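Local structure of SusD superfamily protein (Bacteroides vulgatus ATCC 8482, 3JQ0) at residues A[38-43]-A[298-303]; A[65-70]-A[472-477]. The protein probably binds nutrient glycans at the outer membrane of this gut bacterium. All coordinates share one frame; numbering follows the deposited sequence.

Contact 1 of 2, residues A[38-43]-A[298-303]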
loop_
_atom_site.group_PDB
_atom_site.type_symbol
_atom_site.label_atom_id
_atom_site.label_comp_id
_atom_site.label_asym_id
_atom_site.label_seq_id
_atom_site.Cartn_x
_atom_site.Cartn_y
_atom_site.Cartn_z
ATOM N N ALA A 38 8.055 6.494 -6.611
ATOM C CA ALA A 38 7.273 7.268 -7.578
ATOM C C ALA A 38 7.416 8.757 -7.280
ATOM O O ALA A 38 8.524 9.202 -6.964
ATOM C CB ALA A 38 5.820 6.733 -7.633
ATOM N N ASP A 39 6.334 9.529 -7.420
ATOM C CA ASP A 39 6.411 10.973 -7.572
ATOM C C ASP A 39 5.878 11.763 -6.370
ATOM O O ASP A 39 5.900 13.006 -6.386
ATOM C CB ASP A 39 5.693 11.417 -8.855
ATOM C CG ASP A 39 4.296 10.843 -9.059
ATOM O OD1 ASP A 39 3.853 9.950 -8.286
ATOM O OD2 ASP A 39 3.651 11.295 -10.050
ATOM N N ILE A 40 5.472 11.111 -5.283
ATOM C CA ILE A 40 4.900 11.828 -4.153
ATOM C C ILE A 40 5.943 12.627 -3.352
ATOM O O ILE A 40 5.655 13.730 -2.885
ATOM C CB ILE A 40 4.100 10.870 -3.250
ATOM C CG1 ILE A 40 2.854 10.346 -3.964
ATOM C CG2 ILE A 40 3.754 11.531 -1.895
ATOM C CD1 ILE A 40 2.250 9.106 -3.327
ATOM N N TYR A 41 7.111 12.024 -3.178
ATOM C CA TYR A 41 8.148 12.551 -2.312
ATOM C C TYR A 41 9.302 13.118 -3.113
ATOM O O TYR A 41 9.279 13.112 -4.332
ATOM C CB TYR A 41 8.670 11.474 -1.319
ATOM C CG TYR A 41 7.585 10.729 -0.601
ATOM C CD1 TYR A 41 7.040 11.191 0.575
ATOM C CD2 TYR A 41 7.044 9.582 -1.148
ATOM C CE1 TYR A 41 6.010 10.519 1.196
ATOM C CE2 TYR A 41 6.005 8.903 -0.557
ATOM C CZ TYR A 41 5.458 9.392 0.647
ATOM O OH TYR A 41 4.436 8.746 1.295
ATOM N N GLY A 42 10.326 13.626 -2.416
ATOM C CA GLY A 42 11.551 14.087 -3.047
ATOM C C GLY A 42 12.003 15.459 -2.611
ATOM O O GLY A 42 13.174 15.804 -2.811
ATOM N N ASP A 43 11.123 16.257 -1.979
ATOM C CA ASP A 43 11.585 17.504 -1.385
ATOM C C ASP A 43 12.402 17.192 -0.115
ATOM O O ASP A 43 12.258 16.140 0.521
ATOM C CB ASP A 43 10.426 18.463 -1.094
ATOM C CG ASP A 43 9.941 19.267 -2.289
ATOM O OD1 ASP A 43 10.536 19.104 -3.377
ATOM O OD2 ASP A 43 8.985 20.063 -2.096
ATOM N N LEU A 298 11.051 11.354 4.619
ATOM C CA LEU A 298 10.409 11.327 3.321
ATOM C C LEU A 298 9.380 12.448 3.335
ATOM O O LEU A 298 8.498 12.442 4.205
ATOM C CB LEU A 298 9.715 9.982 3.057
ATOM C CG LEU A 298 10.587 8.812 2.586
ATOM C CD1 LEU A 298 9.777 7.515 2.612
ATOM C CD2 LEU A 298 11.204 9.108 1.182
ATOM N N GLN A 299 9.534 13.429 2.444
ATOM C CA GLN A 299 8.726 14.651 2.435
ATOM C C GLN A 299 7.895 14.712 1.173
ATOM O O GLN A 299 8.430 14.827 0.057
ATOM C CB GLN A 299 9.689 15.842 2.517
ATOM C CG GLN A 299 9.013 17.189 2.347
ATOM C CD GLN A 299 8.020 17.514 3.420
ATOM O OE1 GLN A 299 8.405 17.622 4.603
ATOM N NE2 GLN A 299 6.759 17.722 3.046
ATOM N N VAL A 300 6.572 14.731 1.341
ATOM C CA VAL A 300 5.661 14.976 0.247
ATOM C C VAL A 300 6.074 16.291 -0.422
ATOM O O VAL A 300 6.291 17.304 0.256
ATOM C CB VAL A 300 4.207 15.024 0.733
ATOM C CG1 VAL A 300 3.230 15.512 -0.368
ATOM C CG2 VAL A 300 3.769 13.667 1.335
ATOM N N ARG A 301 6.121 16.304 -1.751
ATOM C CA ARG A 301 6.506 17.500 -2.501
ATOM C C ARG A 301 5.588 18.649 -2.073
ATOM O O ARG A 301 4.356 18.521 -2.080
ATOM C CB ARG A 301 6.325 17.253 -3.998
ATOM C CG ARG A 301 7.318 16.282 -4.589
ATOM C CD ARG A 301 8.724 16.888 -4.741
ATOM N NE ARG A 301 9.615 16.057 -5.535
ATOM C CZ ARG A 301 10.848 16.417 -5.890
ATOM N NH1 ARG A 301 11.359 17.541 -5.462
ATOM N NH2 ARG A 301 11.587 15.616 -6.655
ATOM N N ARG A 302 6.183 19.789 -1.768
ATOM C CA ARG A 302 5.407 20.942 -1.288
ATOM C C ARG A 302 4.345 21.364 -2.311
ATOM O O ARG A 302 3.210 21.692 -1.967
ATOM C CB ARG A 302 6.345 22.084 -0.951
ATOM C CG ARG A 302 7.252 21.805 0.223
ATOM C CD ARG A 302 8.353 22.807 0.339
ATOM N NE ARG A 302 9.223 22.723 -0.805
ATOM C CZ ARG A 302 10.104 23.636 -1.138
ATOM N NH1 ARG A 302 10.262 24.715 -0.367
ATOM N NH2 ARG A 302 10.850 23.487 -2.218
ATOM N N GLU A 303 4.700 21.336 -3.589
ATOM C CA GLU A 303 3.832 21.725 -4.680
ATOM C C GLU A 303 2.608 20.796 -4.795
ATOM O O GLU A 303 1.544 21.184 -5.275
ATOM C CB GLU A 303 4.707 21.694 -5.962
ATOM C CG GLU A 303 4.021 22.121 -7.252
ATOM C CD GLU A 303 4.844 21.884 -8.536
ATOM O OE1 GLU A 303 6.011 21.410 -8.497
ATOM O OE2 GLU A 303 4.276 22.126 -9.618
HETATM O O HOH W 1 10.296 12.688 -6.784
HETATM O O HOH W 2 11.475 13.466 0.271
HETATM O O HOH W 3 7.557 20.997 -4.339
HETATM O O HOH W 4 10.963 21.626 -4.462
#
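D43 spreads its carboxylate between two consecutive arginines, R301 and R302, and these charges make a salt-bridge network. OD1 takes NH1 of R301 at 2.7 Å, nearly in line with its own C-O bond and in the guanidinium plane, although the two flat groups stand 85° apart. OD2 is gripped twice by R302, by the backbone N at 2.8 Å and by NE at 3.0 Å, from opposite faces of the carboxylate. Waters 3 and 4 add a donor to OD2 and OD1 respectively. In the conformer given for R301, OD1 thus has two partners and OD2 three, which would restrain rotation of the carboxylate. A bend at chi2 (-74°) turns the R301 chain back over G42, whose peptide carbon lies against one guanidinium face.

Backbone bonding is sparser. R301 N donates to I40 O at 2.9 Å, whereas G42 N to Q299 O is weak. The segments run through a short, loosely bonded antiparallel pair, 41-43 with 299-300, in a helix-rich SusD-type fold with little strand. Water 2 bridges G42 N, D43 O and Q299 N.

The apolar contacts lie around Y41. I40 CG2 sits over the centre of the Y41 ring, 3.6 Å above its plane; across the contact Y41 CD1 meets L298 CB at 3.8 Å and Y41 CE1 meets V300 CG2 at 3.9 Å. F31 of helix 27-34 and L265 extend this packing, and the Y41 hydroxyl is hydrogen-bonded to E35.

Contact 2 of 2, residues A[65-70]-A[472-477]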
loop_
_atom_site.group_PDB
_atom_site.type_symbol
_atom_site.label_atom_id
_atom_site.label_comp_id
_atom_site.label_asym_id
_atom_site.label_seq_id
_atom_site.Cartn_x
_atom_site.Cartn_y
_atom_site.Cartn_z
ATOM N N GLU A 65 25.596 -0.348 -3.913
ATOM C CA GLU A 65 26.182 0.082 -2.636
ATOM C C GLU A 65 25.170 0.639 -1.640
ATOM O O GLU A 65 25.466 0.687 -0.461
ATOM C CB GLU A 65 27.281 1.122 -2.864
ATOM C CG GLU A 65 28.512 0.458 -3.530
ATOM C CD GLU A 65 29.753 1.316 -3.626
ATOM O OE1 GLU A 65 29.741 2.495 -3.189
ATOM O OE2 GLU A 65 30.769 0.775 -4.144
ATOM N N ASN A 66 24.013 1.048 -2.109
ATOM C CA ASN A 66 22.955 1.691 -1.326
ATOM C C ASN A 66 21.629 1.149 -1.806
ATOM O O ASN A 66 20.996 1.724 -2.664
ATOM C CB ASN A 66 22.971 3.226 -1.499
ATOM C CG ASN A 66 24.299 3.824 -1.170
ATOM O OD1 ASN A 66 24.662 3.914 -0.019
ATOM N ND2 ASN A 66 25.087 4.098 -2.209
ATOM N N VAL A 67 21.235 0.006 -1.272
ATOM C CA VAL A 67 20.191 -0.799 -1.894
ATOM C C VAL A 67 18.773 -0.421 -1.557
ATOM O O VAL A 67 17.833 -0.922 -2.140
ATOM C CB VAL A 67 20.393 -2.309 -1.655
ATOM C CG1 VAL A 67 21.723 -2.794 -2.201
ATOM C CG2 VAL A 67 20.249 -2.664 -0.188
ATOM N N GLY A 68 18.592 0.424 -0.542
ATOM C CA GLY A 68 17.244 0.793 -0.057
ATOM C C GLY A 68 16.721 -0.223 0.952
ATOM O O GLY A 68 16.429 0.154 2.088
ATOM N N ILE A 69 16.550 -1.473 0.505
ATOM C CA ILE A 69 16.130 -2.574 1.361
ATOM C C ILE A 69 17.035 -3.759 1.060
ATOM O O ILE A 69 17.131 -4.170 -0.092
ATOM C CB ILE A 69 14.647 -2.973 1.095
ATOM C CG1 ILE A 69 13.692 -1.778 1.320
ATOM C CG2 ILE A 69 14.297 -4.203 1.928
ATOM C CD1 ILE A 69 12.263 -2.112 0.945
ATOM N N SER A 70 17.691 -4.270 2.099
ATOM C CA SER A 70 18.570 -5.430 2.018
ATOM C C SER A 70 17.832 -6.752 2.104
ATOM O O SER A 70 16.741 -6.850 2.664
ATOM C CB SER A 70 19.633 -5.393 3.135
ATOM O OG SER A 70 20.657 -4.476 2.815
ATOM N N LEU A 472 13.740 -2.772 -11.263
ATOM C CA LEU A 472 13.841 -3.675 -10.092
ATOM C C LEU A 472 14.721 -2.987 -9.023
ATOM O O LEU A 472 15.097 -1.832 -9.180
ATOM C CB LEU A 472 14.361 -5.037 -10.570
ATOM C CG LEU A 472 13.503 -5.739 -11.619
ATOM C CD1 LEU A 472 14.255 -7.016 -12.085
ATOM C CD2 LEU A 472 12.140 -6.081 -11.044
ATOM N N TRP A 473 15.013 -3.733 -7.958
ATOM C CA TRP A 473 15.840 -3.283 -6.867
ATOM C C TRP A 473 17.143 -4.064 -6.874
ATOM O O TRP A 473 17.167 -5.231 -7.259
ATOM C CB TRP A 473 15.129 -3.525 -5.538
ATOM C CG TRP A 473 13.901 -2.642 -5.301
ATOM C CD1 TRP A 473 12.752 -2.650 -6.029
ATOM C CD2 TRP A 473 13.685 -1.710 -4.230
ATOM N NE1 TRP A 473 11.871 -1.728 -5.535
ATOM C CE2 TRP A 473 12.419 -1.152 -4.418
ATOM C CE3 TRP A 473 14.457 -1.270 -3.158
ATOM C CZ2 TRP A 473 11.858 -0.228 -3.531
ATOM C CZ3 TRP A 473 13.916 -0.341 -2.285
ATOM C CH2 TRP A 473 12.631 0.176 -2.490
ATOM N N PRO A 474 18.240 -3.438 -6.453
ATOM C CA PRO A 474 19.519 -4.141 -6.351
ATOM C C PRO A 474 19.551 -5.090 -5.157
ATOM O O PRO A 474 18.711 -4.996 -4.248
ATOM C CB PRO A 474 20.512 -2.998 -6.186
ATOM C CG PRO A 474 19.733 -1.942 -5.405
ATOM C CD PRO A 474 18.309 -2.057 -5.937
ATOM N N ILE A 475 20.529 -5.955 -5.150
ATOM C CA ILE A 475 20.819 -6.882 -4.055
ATOM C C ILE A 475 22.098 -6.448 -3.344
ATOM O O ILE A 475 23.098 -6.176 -3.975
ATOM C CB ILE A 475 20.973 -8.343 -4.575
ATOM C CG1 ILE A 475 19.769 -8.782 -5.421
ATOM C CG2 ILE A 475 21.208 -9.294 -3.386
ATOM C CD1 ILE A 475 20.010 -10.057 -6.193
ATOM N N ASP A 476 22.030 -6.358 -2.015
ATOM C CA ASP A 476 23.204 -5.918 -1.219
ATOM C C ASP A 476 24.290 -6.978 -1.194
ATOM O O ASP A 476 24.041 -8.188 -1.359
ATOM C CB ASP A 476 22.778 -5.569 0.180
ATOM C CG ASP A 476 22.212 -6.741 0.914
ATOM O OD1 ASP A 476 21.111 -7.203 0.553
ATOM O OD2 ASP A 476 22.905 -7.261 1.822
ATOM N N ALA A 477 25.504 -6.503 -0.939
ATOM C CA ALA A 477 26.652 -7.393 -0.857
ATOM C C ALA A 477 26.578 -8.436 0.245
ATOM O O ALA A 477 27.033 -9.556 0.071
ATOM C CB ALA A 477 27.915 -6.556 -0.691
HETATM O O HOH W 5 18.755 -5.735 -1.607
#
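V67 points its side chain at the 472-477 segment and fits against P474 and D476. Its CB lies 3.8 Å from CG of P474, and CG1, set anti to the carbonyl carbon (chi1 -59°), reaches 3.6 Å from the backbone N of D476. The carbonyl oxygen of V67 meets the indole of W473 at its edge, 3.5 Å from CE3, and also accepts from I69 N a weak bond that closes a classic gamma turn centred on G68.

At G68, CA approaches the same indole edge near CZ3; the backbone angles there suit glycine. I69 then lays CG1 at 3.9 Å from W473 CZ3, with CD1 beside CZ3 and CH2. Its carbonyl oxygen receives a 2.7 Å bond from water 5. That water donates equally to P474 O and weakly accepts from D476 N, a solvent bridge between the two backbones.

S70 lies against the carboxylate of D476, with S70 CA 3.4 Å from D476 OD1; in the conformer given, S70 OG lies 3.3 Å from D476 CG. OD1 of D476 also takes N71 N and T479 OG1, tying the loop after S70 to the start of helix 477-482. W473 itself is held by a cation-pi contact with R37. Two irregular loops thus pack together, with D476 as the N-cap of helix 477-482.

Contacts 1 and 2 are separate, their centres 22 Å apart and their nearest atoms about 8 Å apart. Along the chain their segments alternate: 38-43 and 65-70 come early, then 298-303, then 472-477, so each contact ties an N-terminal part to a much later one, 255 and 402 residues away. Helix 27-34 connects them, since F31 touches Y41 and L298 of contact 1 while L33 touches I69 and W473 of contact 2. Their chemistry differs: contact 1 rests on a salt-bridge network beside apolar packing round Y41, whereas apolar packing and one bridging water carry contact 2. No functional site can be assigned to either.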